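Long-range contacts in beta-galactosidase (PDB 3TTY), which hydrolyses terminal beta-D-galactosyl residues from beta-galactosides, as a zinc-containing glycoside hydrolase with a TIM-barrel catalytic domain: residues F45-Q51 against S81-P86; G109-N113 against S148-G152; E516-L520 against A563-K567; Y541-C547 against S587-F593. All blocks are in the same frame, centred on the assembly; numbering follows the deposited sequence.

Contact 1. Residues F45-Q51 against S81-P86; sequences FSWAKIQ and STGAHP
W47 lays its indole over the pyrrolidine of P86: CD of P86 stands 3.7 Å from the centroid of the five-membered ring of W47 and 14° off its normal, a CH-pi contact. CG2 of T82 lies over the opposite face, so T82 and P86 sandwich the indole. With CG anti to the backbone N (chi1 -166°), the indole of W47 swings off the short helix 47-50 into that loop. Its rotation is fixed by NE1, which donates to OE1 of Q51 at 3.0 Å; the acceptor lies in the indole plane, while the N-H reaches OE1 from above the amide plane. On the next residue, CB of A48 packs 3.8 Å from CB of P86.

At the start of the helix the contact turns polar. N of S46 donates to OG of S81 at 2.9 Å, and that hydroxyl is also hydrogen-bonded to the carbonyl of N43. A water accepts from N of W47 and donates to O of S81 (2.7 Å) and to O of A84, tying the first turn of the helix to two loop carbonyls. The F45 ring meets CB of A84 at its edge, CD1 to CB 3.8 Å. W187 of the second subunit also packs on F45 and A84, and S188 of that subunit on W47, so this buried junction forms part of a subunit interface. The two segments follow neighbouring parallel strands, 39-42 and 75-79, at their C-terminal ends, where a TIM barrel carries its active site; F45 belongs to the galactose pocket.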
loop_
_atom_site.group_PDB
_atom_site.type_symbol
_atom_site.label_atom_id
_atom_site.label_comp_id
_atom_site.label_asym_id
_atom_site.label_seq_id
_atom_site.Cartn_x
_atom_site.Cartn_y
_atom_site.Cartn_z
ATOM N N PHE A 45 -22.501 -20.798 15.025
ATOM C CA PHE A 45 -21.116 -20.713 15.474
ATOM C C PHE A 45 -20.872 -21.370 16.818
ATOM O O PHE A 45 -20.349 -20.736 17.737
ATOM C CB PHE A 45 -20.648 -19.251 15.508
ATOM C CG PHE A 45 -20.413 -18.651 14.135
ATOM C CD1 PHE A 45 -19.440 -19.170 13.290
ATOM C CD2 PHE A 45 -21.147 -17.562 13.700
ATOM C CE1 PHE A 45 -19.203 -18.613 12.031
ATOM C CE2 PHE A 45 -20.925 -17.005 12.438
ATOM C CZ PHE A 45 -19.948 -17.534 11.603
ATOM N N SER A 46 -21.220 -22.648 16.930
ATOM C CA SER A 46 -21.129 -23.312 18.217
ATOM C C SER A 46 -20.529 -24.704 18.101
ATOM O O SER A 46 -20.829 -25.594 18.903
ATOM C CB SER A 46 -22.507 -23.374 18.881
ATOM O OG SER A 46 -22.725 -22.222 19.669
ATOM N N TRP A 47 -19.674 -24.888 17.104
ATOM C CA TRP A 47 -19.055 -26.174 16.910
ATOM C C TRP A 47 -18.347 -26.584 18.207
ATOM O O TRP A 47 -18.573 -27.674 18.719
ATOM C CB TRP A 47 -18.100 -26.129 15.720
ATOM C CG TRP A 47 -17.663 -27.471 15.248
ATOM C CD1 TRP A 47 -17.697 -28.648 15.949
ATOM C CD2 TRP A 47 -17.131 -27.784 13.957
ATOM N NE1 TRP A 47 -17.199 -29.673 15.167
ATOM C CE2 TRP A 47 -16.849 -29.166 13.943
ATOM C CE3 TRP A 47 -16.844 -27.027 12.821
ATOM C CZ2 TRP A 47 -16.324 -29.806 12.820
ATOM C CZ3 TRP A 47 -16.315 -27.661 11.714
ATOM C CH2 TRP A 47 -16.062 -29.035 11.723
ATOM N N ALA A 48 -17.535 -25.696 18.763
ATOM C CA ALA A 48 -16.788 -26.028 19.973
ATOM C C ALA A 48 -17.687 -26.230 21.198
ATOM O O ALA A 48 -17.380 -27.041 22.068
ATOM C CB ALA A 48 -15.702 -24.985 20.258
ATOM N N LYS A 49 -18.799 -25.511 21.272
ATOM C CA LYS A 49 -19.719 -25.736 22.389
ATOM C C LYS A 49 -20.305 -27.145 22.329
ATOM O O LYS A 49 -20.495 -27.812 23.346
ATOM C CB LYS A 49 -20.843 -24.700 22.402
ATOM C CG LYS A 49 -21.705 -24.766 23.670
ATOM C CD LYS A 49 -22.725 -23.651 23.698
ATOM C CE LYS A 49 -23.519 -23.655 25.010
ATOM N NZ LYS A 49 -22.668 -23.749 26.223
ATOM N N ILE A 50 -20.577 -27.602 21.119
ATOM C CA ILE A 50 -21.132 -28.927 20.933
ATOM C C ILE A 50 -20.066 -29.986 21.119
ATOM O O ILE A 50 -20.254 -30.953 21.862
ATOM C CB ILE A 50 -21.727 -29.077 19.527
ATOM C CG1 ILE A 50 -22.940 -28.151 19.374
ATOM C CG2 ILE A 50 -22.072 -30.532 19.266
ATOM C CD1 ILE A 50 -23.369 -27.932 17.938
ATOM N N GLN A 51 -18.936 -29.812 20.449
ATOM C CA GLN A 51 -17.940 -30.877 20.430
ATOM C C GLN A 51 -16.583 -30.453 20.996
ATOM O O GLN A 51 -15.852 -29.687 20.371
ATOM C CB GLN A 51 -17.798 -31.418 19.011
ATOM C CG GLN A 51 -16.938 -32.684 18.890
ATOM C CD GLN A 51 -16.562 -32.983 17.443
ATOM O OE1 GLN A 51 -17.092 -32.378 16.512
ATOM N NE2 GLN A 51 -15.626 -33.902 17.253
ATOM N N SER A 81 -23.205 -25.385 12.042
ATOM C CA SER A 81 -22.114 -24.906 12.899
ATOM C C SER A 81 -20.726 -25.161 12.323
ATOM O O SER A 81 -19.735 -25.030 13.031
ATOM C CB SER A 81 -22.181 -25.544 14.289
ATOM O OG SER A 81 -22.504 -24.595 15.286
ATOM N N THR A 82 -20.644 -25.512 11.048
ATOM C CA THR A 82 -19.352 -25.840 10.452
ATOM C C THR A 82 -18.551 -24.656 9.893
ATOM O O THR A 82 -17.475 -24.849 9.334
ATOM C CB THR A 82 -19.505 -26.923 9.362
ATOM O OG1 THR A 82 -20.375 -26.443 8.333
ATOM C CG2 THR A 82 -20.073 -28.220 9.967
ATOM N N GLY A 83 -19.058 -23.436 10.045
ATOM C CA GLY A 83 -18.379 -22.265 9.505
ATOM C C GLY A 83 -17.152 -21.820 10.296
ATOM O O GLY A 83 -16.394 -20.975 9.845
ATOM N N ALA A 84 -16.962 -22.370 11.490
ATOM C CA ALA A 84 -15.770 -22.075 12.275
ATOM C C ALA A 84 -15.447 -23.287 13.132
ATOM O O ALA A 84 -16.270 -23.695 13.955
ATOM C CB ALA A 84 -15.980 -20.843 13.158
ATOM N N HIS A 85 -14.261 -23.864 12.924
ATOM C CA HIS A 85 -13.870 -25.072 13.631
ATOM C C HIS A 85 -13.385 -24.755 15.047
ATOM O O HIS A 85 -13.108 -23.613 15.356
ATOM C CB HIS A 85 -12.819 -25.854 12.822
ATOM C CG HIS A 85 -11.579 -25.075 12.505
ATOM N ND1 HIS A 85 -11.223 -24.730 11.221
ATOM C CD2 HIS A 85 -10.602 -24.583 13.310
ATOM C CE1 HIS A 85 -10.087 -24.055 11.244
ATOM N NE2 HIS A 85 -9.690 -23.952 12.501
ATOM N N PRO A 86 -13.329 -25.765 15.923
ATOM C CA PRO A 86 -12.872 -25.565 17.307
ATOM C C PRO A 86 -11.363 -25.350 17.442
ATOM O O PRO A 86 -10.576 -25.904 16.678
ATOM C CB PRO A 86 -13.275 -26.868 18.003
ATOM C CG PRO A 86 -14.406 -27.402 17.189
ATOM C CD PRO A 86 -14.031 -27.052 15.758
HETATM O O HOH W 1 -18.870 -23.121 14.733
#

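Contact 2. Residues G109-N113 against S148-G152; sequences GGRHN and SNEYG. With GLA (alpha-D-galactopyranose), chain H.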
loop_
_atom_site.group_PDB
_atom_site.type_symbol
_atom_site.label_atom_id
_atom_site.label_comp_id
_atom_site.label_asym_id
_atom_site.label_seq_id
_atom_site.Cartn_x
_atom_site.Cartn_y
_atom_site.Cartn_z
ATOM N N GLY A 109 -7.718 -19.090 14.431
ATOM C CA GLY A 109 -8.278 -17.754 14.546
ATOM C C GLY A 109 -9.288 -17.481 13.447
ATOM O O GLY A 109 -9.348 -18.224 12.476
ATOM N N GLY A 110 -10.085 -16.427 13.606
ATOM C CA GLY A 110 -11.078 -16.054 12.605
ATOM C C GLY A 110 -12.158 -17.108 12.402
ATOM O O GLY A 110 -12.586 -17.775 13.351
ATOM N N ARG A 111 -12.597 -17.256 11.158
ATOM C CA ARG A 111 -13.662 -18.188 10.809
ATOM C C ARG A 111 -13.646 -18.410 9.293
ATOM O O ARG A 111 -12.828 -17.805 8.592
ATOM C CB ARG A 111 -15.004 -17.595 11.231
ATOM C CG ARG A 111 -15.262 -16.234 10.604
ATOM C CD ARG A 111 -16.727 -15.834 10.691
ATOM N NE ARG A 111 -16.980 -14.584 9.973
ATOM C CZ ARG A 111 -18.141 -13.936 9.978
ATOM N NH1 ARG A 111 -19.177 -14.417 10.657
ATOM N NH2 ARG A 111 -18.271 -12.811 9.286
ATOM N N HIS A 112 -14.550 -19.258 8.792
ATOM C CA HIS A 112 -14.732 -19.475 7.344
ATOM C C HIS A 112 -13.445 -19.872 6.629
ATOM O O HIS A 112 -13.294 -19.602 5.442
ATOM C CB HIS A 112 -15.240 -18.205 6.646
ATOM C CG HIS A 112 -16.503 -17.651 7.222
ATOM N ND1 HIS A 112 -16.921 -16.363 6.971
ATOM C CD2 HIS A 112 -17.429 -18.193 8.046
ATOM C CE1 HIS A 112 -18.059 -16.140 7.603
ATOM N NE2 HIS A 112 -18.387 -17.233 8.270
ATOM N N ASN A 113 -12.525 -20.503 7.347
ATOM C CA ASN A 113 -11.187 -20.696 6.821
ATOM C C ASN A 113 -10.650 -22.125 7.033
ATOM O O ASN A 113 -9.447 -22.319 7.200
ATOM C CB ASN A 113 -10.234 -19.645 7.429
ATOM C CG ASN A 113 -10.255 -19.656 8.962
ATOM O OD1 ASN A 113 -10.818 -20.575 9.575
ATOM N ND2 ASN A 113 -9.634 -18.645 9.585
ATOM N N SER A 148 -22.994 -24.684 7.188
ATOM C CA SER A 148 -21.806 -23.866 7.403
ATOM C C SER A 148 -22.218 -22.387 7.515
ATOM O O SER A 148 -23.272 -22.071 8.066
ATOM C CB SER A 148 -20.814 -24.081 6.248
ATOM O OG SER A 148 -19.528 -23.561 6.542
ATOM N N ASN A 149 -21.376 -21.497 7.001
ATOM C CA ASN A 149 -21.665 -20.076 6.929
ATOM C C ASN A 149 -20.678 -19.409 5.977
ATOM O O ASN A 149 -19.466 -19.601 6.102
ATOM C CB ASN A 149 -21.570 -19.416 8.304
ATOM C CG ASN A 149 -22.144 -18.008 8.303
ATOM O OD1 ASN A 149 -23.342 -17.819 8.112
ATOM N ND2 ASN A 149 -21.290 -17.013 8.504
ATOM N N GLU A 150 -21.205 -18.631 5.035
ATOM C CA GLU A 150 -20.393 -17.941 4.024
ATOM C C GLU A 150 -19.087 -18.669 3.627
ATOM O O GLU A 150 -17.987 -18.219 3.956
ATOM C CB GLU A 150 -20.086 -16.495 4.458
ATOM C CG GLU A 150 -21.306 -15.603 4.625
ATOM C CD GLU A 150 -20.964 -14.111 4.617
ATOM O OE1 GLU A 150 -19.816 -13.739 4.974
ATOM O OE2 GLU A 150 -21.848 -13.306 4.240
ATOM N N TYR A 151 -19.217 -19.797 2.936
ATOM C CA TYR A 151 -18.067 -20.439 2.303
ATOM C C TYR A 151 -17.245 -19.434 1.474
ATOM O O TYR A 151 -17.797 -18.590 0.771
ATOM C CB TYR A 151 -18.547 -21.546 1.380
ATOM C CG TYR A 151 -19.010 -22.823 2.046
ATOM C CD1 TYR A 151 -18.104 -23.676 2.639
ATOM C CD2 TYR A 151 -20.353 -23.197 2.028
ATOM C CE1 TYR A 151 -18.507 -24.855 3.218
ATOM C CE2 TYR A 151 -20.774 -24.393 2.601
ATOM C CZ TYR A 151 -19.837 -25.216 3.190
ATOM O OH TYR A 151 -20.215 -26.405 3.767
ATOM N N GLY A 152 -15.920 -19.513 1.549
ATOM C CA GLY A 152 -15.107 -18.570 0.800
ATOM C C GLY A 152 -13.638 -18.567 1.150
ATOM O O GLY A 152 -13.214 -19.253 2.079
HETATM C C1 GLA H . -21.839 -11.997 7.264
HETATM C C2 GLA H . -21.864 -13.219 8.216
HETATM C C3 GLA H . -22.544 -12.918 9.563
HETATM C C4 GLA H . -21.959 -11.619 10.097
HETATM C C5 GLA H . -22.103 -10.521 9.039
HETATM C C6 GLA H . -21.578 -9.207 9.630
HETATM O O1 GLA H . -23.110 -11.621 6.704
HETATM O O2 GLA H . -22.526 -14.311 7.599
HETATM O O3 GLA H . -22.306 -13.957 10.529
HETATM O O4 GLA H . -20.581 -11.869 10.338
HETATM O O5 GLA H . -21.294 -10.853 7.905
HETATM O O6 GLA H . -22.037 -8.096 8.847
HETATM O O HOH W 2 -15.000 -21.142 4.048
#
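R111 and N149 reach the same galactose from the two loops. The guanidinium of R111 meets the sugar edge-on: NH2 donates to O4 at 2.7 Å and NH1 to both O4 (2.9 Å) and O3, so two N-H groups grip O4. ND2 of N149 donates to O2 at 3.1 Å, and the carboxylate of E150 lies alongside C1 and O1.

Behind this first shell stands H112. Its NE2 accepts from ND2 of N149 at 2.9 Å, with an N-H...N angle of 157°; the amide is turned 47° from the imidazole and approaches 25° out of the ring plane. ND2 of N149 thus bonds both the sugar and the histidine, while OD1 takes a bond from N252. Backbone oxygens of N149 and E150 lie over one imidazole face, and CD of R111 over the other. A leucine in place of H112 would probably leave ND2 of N149 without its second acceptor and the amide freer to turn away from O2.

Farther out, a water accepts from N of G152 and donates to O of H112 at 2.7 Å. The 148-152 loop leaves barrel strand 142-146 and leads toward helix 158-172, with Y151 packed on helix 215-243; the 109-113 loop lies between helices 87-92 and 119-135.

Contact 3. Residues E516-L520 against A563-K567; sequences EIDAL and ADYYK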
loop_
_atom_site.group_PDB
_atom_site.type_symbol
_atom_site.label_atom_id
_atom_site.label_comp_id
_atom_site.label_asym_id
_atom_site.label_seq_id
_atom_site.Cartn_x
_atom_site.Cartn_y
_atom_site.Cartn_z
ATOM N N GLU A 516 -8.111 -3.945 -33.645
ATOM C CA GLU A 516 -7.239 -3.715 -32.489
ATOM C C GLU A 516 -7.980 -2.920 -31.424
ATOM O O GLU A 516 -8.996 -2.288 -31.707
ATOM C CB GLU A 516 -5.944 -2.990 -32.890
ATOM C CG GLU A 516 -6.154 -1.599 -33.490
ATOM C CD GLU A 516 -4.856 -0.968 -33.936
ATOM O OE1 GLU A 516 -4.876 0.206 -34.353
ATOM O OE2 GLU A 516 -3.809 -1.651 -33.882
ATOM N N ILE A 517 -7.475 -2.951 -30.199
ATOM C CA ILE A 517 -8.146 -2.242 -29.125
ATOM C C ILE A 517 -7.203 -1.234 -28.461
ATOM O O ILE A 517 -6.029 -1.529 -28.212
ATOM C CB ILE A 517 -8.771 -3.220 -28.093
ATOM C CG1 ILE A 517 -9.879 -2.519 -27.293
ATOM C CG2 ILE A 517 -7.690 -3.832 -27.193
ATOM C CD1 ILE A 517 -10.697 -3.456 -26.406
ATOM N N ASP A 518 -7.725 -0.039 -28.197
ATOM C CA ASP A 518 -6.943 1.047 -27.621
ATOM C C ASP A 518 -7.341 1.361 -26.169
ATOM O O ASP A 518 -8.504 1.643 -25.878
ATOM C CB ASP A 518 -7.100 2.294 -28.480
ATOM C CG ASP A 518 -6.219 3.428 -28.014
ATOM O OD1 ASP A 518 -5.078 3.146 -27.589
ATOM O OD2 ASP A 518 -6.677 4.591 -28.060
ATOM N N ALA A 519 -6.369 1.308 -25.262
ATOM C CA ALA A 519 -6.604 1.658 -23.865
ATOM C C ALA A 519 -6.371 3.155 -23.626
ATOM O O ALA A 519 -5.299 3.679 -23.919
ATOM C CB ALA A 519 -5.710 0.831 -22.955
ATOM N N LEU A 520 -7.382 3.846 -23.107
ATOM C CA LEU A 520 -7.232 5.268 -22.796
ATOM C C LEU A 520 -6.575 5.481 -21.430
ATOM O O LEU A 520 -6.914 4.809 -20.448
ATOM C CB LEU A 520 -8.590 5.983 -22.845
ATOM C CG LEU A 520 -9.341 5.861 -24.179
ATOM C CD1 LEU A 520 -10.548 6.783 -24.199
ATOM C CD2 LEU A 520 -8.415 6.133 -25.368
ATOM N N ALA A 563 -12.748 11.447 -32.410
ATOM C CA ALA A 563 -11.392 11.948 -32.213
ATOM C C ALA A 563 -10.336 10.858 -32.334
ATOM O O ALA A 563 -10.663 9.677 -32.505
ATOM C CB ALA A 563 -11.277 12.634 -30.860
ATOM N N ASP A 564 -9.069 11.268 -32.241
ATOM C CA ASP A 564 -7.952 10.329 -32.244
ATOM C C ASP A 564 -7.786 9.697 -33.628
ATOM O O ASP A 564 -8.591 9.954 -34.524
ATOM C CB ASP A 564 -8.160 9.257 -31.165
ATOM C CG ASP A 564 -6.927 9.045 -30.309
ATOM O OD1 ASP A 564 -5.808 9.177 -30.846
ATOM O OD2 ASP A 564 -7.078 8.755 -29.099
ATOM N N TYR A 565 -6.753 8.871 -33.805
ATOM C CA TYR A 565 -6.443 8.315 -35.130
ATOM C C TYR A 565 -7.539 7.428 -35.721
ATOM O O TYR A 565 -7.577 7.219 -36.938
ATOM C CB TYR A 565 -5.101 7.577 -35.135
ATOM C CG TYR A 565 -5.110 6.225 -34.455
ATOM C CD1 TYR A 565 -4.960 6.112 -33.080
ATOM C CD2 TYR A 565 -5.256 5.059 -35.196
ATOM C CE1 TYR A 565 -4.963 4.876 -32.463
ATOM C CE2 TYR A 565 -5.266 3.819 -34.591
ATOM C CZ TYR A 565 -5.119 3.731 -33.225
ATOM O OH TYR A 565 -5.128 2.496 -32.628
ATOM N N TYR A 566 -8.427 6.906 -34.878
ATOM C CA TYR A 566 -9.551 6.116 -35.386
ATOM C C TYR A 566 -10.830 6.934 -35.599
ATOM O O TYR A 566 -11.910 6.380 -35.821
ATOM C CB TYR A 566 -9.831 4.897 -34.514
ATOM C CG TYR A 566 -9.599 5.081 -33.029
ATOM C CD1 TYR A 566 -10.646 5.399 -32.169
ATOM C CD2 TYR A 566 -8.341 4.892 -32.486
ATOM C CE1 TYR A 566 -10.435 5.538 -30.805
ATOM C CE2 TYR A 566 -8.120 5.025 -31.130
ATOM C CZ TYR A 566 -9.163 5.350 -30.291
ATOM O OH TYR A 566 -8.913 5.483 -28.939
ATOM N N LYS A 567 -10.697 8.253 -35.536
ATOM C CA LYS A 567 -11.810 9.137 -35.812
ATOM C C LYS A 567 -12.535 8.718 -37.083
ATOM O O LYS A 567 -11.903 8.457 -38.104
ATOM C CB LYS A 567 -11.307 10.573 -35.960
ATOM C CG LYS A 567 -12.396 11.575 -36.331
ATOM C CD LYS A 567 -11.797 12.944 -36.585
ATOM C CE LYS A 567 -12.878 13.985 -36.823
ATOM N NZ LYS A 567 -12.283 15.353 -36.871
#
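E516 sends its extended side chain toward Y565, whose OH donates to OE1 at 2.9 Å. The oxygen sits at the edge of the phenol ring, but the hydroxyl comes to it from 54° above the carboxylate plane, the two flat groups standing almost perpendicular. The same OE1 forms a salt bridge with R371 of the third subunit.

Two residues on, D518 has CG anti to the backbone N (chi1 -175°), which carries the carboxylate toward Y566. Here OH of Y566 donates at 2.6 Å to the anti lone pair of OD2, while OD1 of D518 pairs with R323 of the third subunit. That arginine also bridges to D564, and its charge probably offsets the closeness of D518 and D564, whose OD2 atoms are 4.3 Å apart. L520 then brings CD2 to 3.7 Å from OH of Y566. A phenylalanine in place of Y566 would probably leave OD2 of D518 without its phenol donor and the carboxylate less firmly oriented for R323.

Both tyrosines occupy the middle of a type I beta turn, D564 to K567, closed by N of K567 donating to O of D564. A strand and a turn joined by phenol-carboxylate bonds here present acidic groups to arginines of another subunit, an intersubunit site that fits a trimerisation domain.

Contact 4. Residues Y541-C547 against S587-F593; sequences YSCGILC and SSPDADF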
loop_
_atom_site.group_PDB
_atom_site.type_symbol
_atom_site.label_atom_id
_atom_site.label_comp_id
_atom_site.label_asym_id
_atom_site.label_seq_id
_atom_site.Cartn_x
_atom_site.Cartn_y
_atom_site.Cartn_z
ATOM N N TYR A 541 -21.960 11.922 -27.803
ATOM C CA TYR A 541 -21.857 11.484 -26.406
ATOM C C TYR A 541 -20.393 11.181 -26.099
ATOM O O TYR A 541 -19.575 11.086 -27.004
ATOM C CB TYR A 541 -22.709 10.243 -26.143
ATOM C CG TYR A 541 -24.170 10.410 -26.488
ATOM C CD1 TYR A 541 -25.102 10.773 -25.520
ATOM C CD2 TYR A 541 -24.618 10.210 -27.788
ATOM C CE1 TYR A 541 -26.442 10.932 -25.838
ATOM C CE2 TYR A 541 -25.951 10.355 -28.119
ATOM C CZ TYR A 541 -26.860 10.722 -27.141
ATOM O OH TYR A 541 -28.183 10.877 -27.478
ATOM N N SER A 542 -20.051 11.039 -24.825
ATOM C CA SER A 542 -18.675 10.690 -24.494
ATOM C C SER A 542 -18.539 9.187 -24.283
ATOM O O SER A 542 -19.516 8.504 -23.949
ATOM C CB SER A 542 -18.195 11.455 -23.263
ATOM O OG SER A 542 -19.087 11.255 -22.187
ATOM N N CYS A 543 -17.335 8.667 -24.506
ATOM C CA CYS A 543 -17.056 7.275 -24.185
ATOM C C CYS A 543 -15.625 7.179 -23.699
ATOM O O CYS A 543 -14.853 8.112 -23.877
ATOM C CB CYS A 543 -17.273 6.371 -25.399
ATOM S SG CYS A 543 -16.083 6.639 -26.732
ATOM N N GLY A 544 -15.264 6.055 -23.090
ATOM C CA GLY A 544 -13.957 5.956 -22.472
ATOM C C GLY A 544 -13.456 4.566 -22.132
ATOM O O GLY A 544 -14.038 3.554 -22.526
ATOM N N ILE A 545 -12.351 4.543 -21.394
ATOM C CA ILE A 545 -11.737 3.316 -20.912
ATOM C C ILE A 545 -11.077 2.527 -22.036
ATOM O O ILE A 545 -9.852 2.518 -22.140
ATOM C CB ILE A 545 -12.719 2.459 -20.115
ATOM C CG1 ILE A 545 -13.426 3.323 -19.068
ATOM C CG2 ILE A 545 -11.981 1.311 -19.438
ATOM C CD1 ILE A 545 -14.252 2.529 -18.059
ATOM N N LEU A 546 -11.868 1.874 -22.880
ATOM C CA LEU A 546 -11.297 1.179 -24.034
ATOM C C LEU A 546 -12.030 1.531 -25.315
ATOM O O LEU A 546 -13.235 1.726 -25.309
ATOM C CB LEU A 546 -11.301 -0.342 -23.822
ATOM C CG LEU A 546 -10.277 -0.903 -22.828
ATOM C CD1 LEU A 546 -10.830 -2.114 -22.075
ATOM C CD2 LEU A 546 -8.963 -1.244 -23.513
ATOM N N CYS A 547 -11.298 1.600 -26.418
ATOM C CA CYS A 547 -11.899 1.859 -27.719
ATOM C C CYS A 547 -11.511 0.758 -28.687
ATOM O O CYS A 547 -10.341 0.620 -29.043
ATOM C CB CYS A 547 -11.453 3.214 -28.274
ATOM S SG CYS A 547 -12.064 4.669 -27.359
ATOM N N SER A 587 -17.041 0.910 -27.377
ATOM C CA SER A 587 -16.387 1.600 -26.274
ATOM C C SER A 587 -17.289 1.563 -25.051
ATOM O O SER A 587 -18.398 1.024 -25.106
ATOM C CB SER A 587 -16.060 3.043 -26.661
ATOM O OG SER A 587 -15.161 3.631 -25.751
ATOM N N SER A 588 -16.800 2.096 -23.941
ATOM C CA SER A 588 -17.611 2.224 -22.739
ATOM C C SER A 588 -18.220 3.612 -22.730
ATOM O O SER A 588 -17.512 4.613 -22.515
ATOM C CB SER A 588 -16.777 2.018 -21.477
ATOM O OG SER A 588 -17.626 1.946 -20.341
ATOM N N PRO A 589 -19.534 3.684 -22.968
ATOM C CA PRO A 589 -20.219 4.951 -23.223
ATOM C C PRO A 589 -20.802 5.575 -21.954
ATOM O O PRO A 589 -21.099 4.848 -21.002
ATOM C CB PRO A 589 -21.353 4.543 -24.181
ATOM C CG PRO A 589 -21.349 2.992 -24.212
ATOM C CD PRO A 589 -20.462 2.550 -23.079
ATOM N N ASP A 590 -20.962 6.900 -21.950
ATOM C CA ASP A 590 -21.591 7.590 -20.823
ATOM C C ASP A 590 -23.052 7.191 -20.644
ATOM O O ASP A 590 -23.627 6.482 -21.478
ATOM C CB ASP A 590 -21.456 9.116 -20.939
ATOM C CG ASP A 590 -22.263 9.705 -22.094
ATOM O OD1 ASP A 590 -23.352 9.184 -22.431
ATOM O OD2 ASP A 590 -21.801 10.722 -22.652
ATOM N N ALA A 591 -23.643 7.660 -19.553
ATOM C CA ALA A 591 -24.955 7.206 -19.121
ATOM C C ALA A 591 -26.073 7.696 -20.029
ATOM O O ALA A 591 -27.090 7.014 -20.204
ATOM C CB ALA A 591 -25.216 7.636 -17.669
ATOM N N ASP A 592 -25.902 8.886 -20.589
ATOM C CA ASP A 592 -26.911 9.427 -21.490
ATOM C C ASP A 592 -27.002 8.556 -22.744
ATOM O O ASP A 592 -28.102 8.257 -23.220
ATOM C CB ASP A 592 -26.613 10.889 -21.862
ATOM C CG ASP A 592 -26.677 11.833 -20.659
ATOM O OD1 ASP A 592 -27.415 11.545 -19.677
ATOM O OD2 ASP A 592 -25.977 12.870 -20.704
ATOM N N PHE A 593 -25.852 8.141 -23.272
ATOM C CA PHE A 593 -25.857 7.247 -24.428
ATOM C C PHE A 593 -26.604 5.958 -24.114
ATOM O O PHE A 593 -27.507 5.563 -24.853
ATOM C CB PHE A 593 -24.443 6.912 -24.909
ATOM C CG PHE A 593 -24.422 5.929 -26.052
ATOM C CD1 PHE A 593 -24.511 6.371 -27.365
ATOM C CD2 PHE A 593 -24.350 4.565 -25.810
ATOM C CE1 PHE A 593 -24.498 5.476 -28.414
ATOM C CE2 PHE A 593 -24.340 3.665 -26.854
ATOM C CZ PHE A 593 -24.415 4.126 -28.161
#
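OD2 of D590 is gripped twice by S542: N donates at 2.8 Å from well above the carboxylate plane, and OG, also at 2.8 Å, donates to the anti lone pair of that oxygen. The hydroxyl of S542 is set between its own backbone N and carbonyl carbon (chi1 54°), which turns it to the same oxygen that the amide reaches. In return, N of D590 donates to O of S542. The other oxygen, OD1, takes N of F593 nearly along its C-O axis at 2.8 Å, so D590 is the N-cap of the helix beginning at A591.

Beside this cap, CA of F593 sits over the face of Y541, and the F593 ring points its edge at that face, a T-shaped pair with planes at 77°. OH of Y541 is held by N of R538.

Toward the other end the strands pair antiparallel. N of G544 donates to O of S588 at 2.7 Å, but the return bond is weak at 3.4 Å between N of S588 and O of G544. Past the corner at I545, OG of S587 donates to O of L546 at 2.7 Å. The hydroxyl of S588 turns to E426 and K429. One carboxylate thus ties the helix start to strand 540-544, next to edge strand 587-589, and the helix dipole would probably favour the ionised aspartate.

Contacts 1 and 2 are buried neighbours at the catalytic end of the barrel and touch directly: G83 O lies 2.7 Å from H112 N, and the ring of F45 packs on R111 and N149. Contact 1 is mainly aromatic and apolar packing with one bridging water, whereas contact 2 is built around polar groups that hold a sugar. Contacts 3 and 4, both only partly buried, lie in the trimerisation domain, with centres about 40 Å or more from either of the first two. Strands 512-519 and 546-552 pair to join them, D518 N lying 2.8 Å from C547 O. Contact 3 turns its acids to another subunit; contact 4 uses its aspartate within the chain.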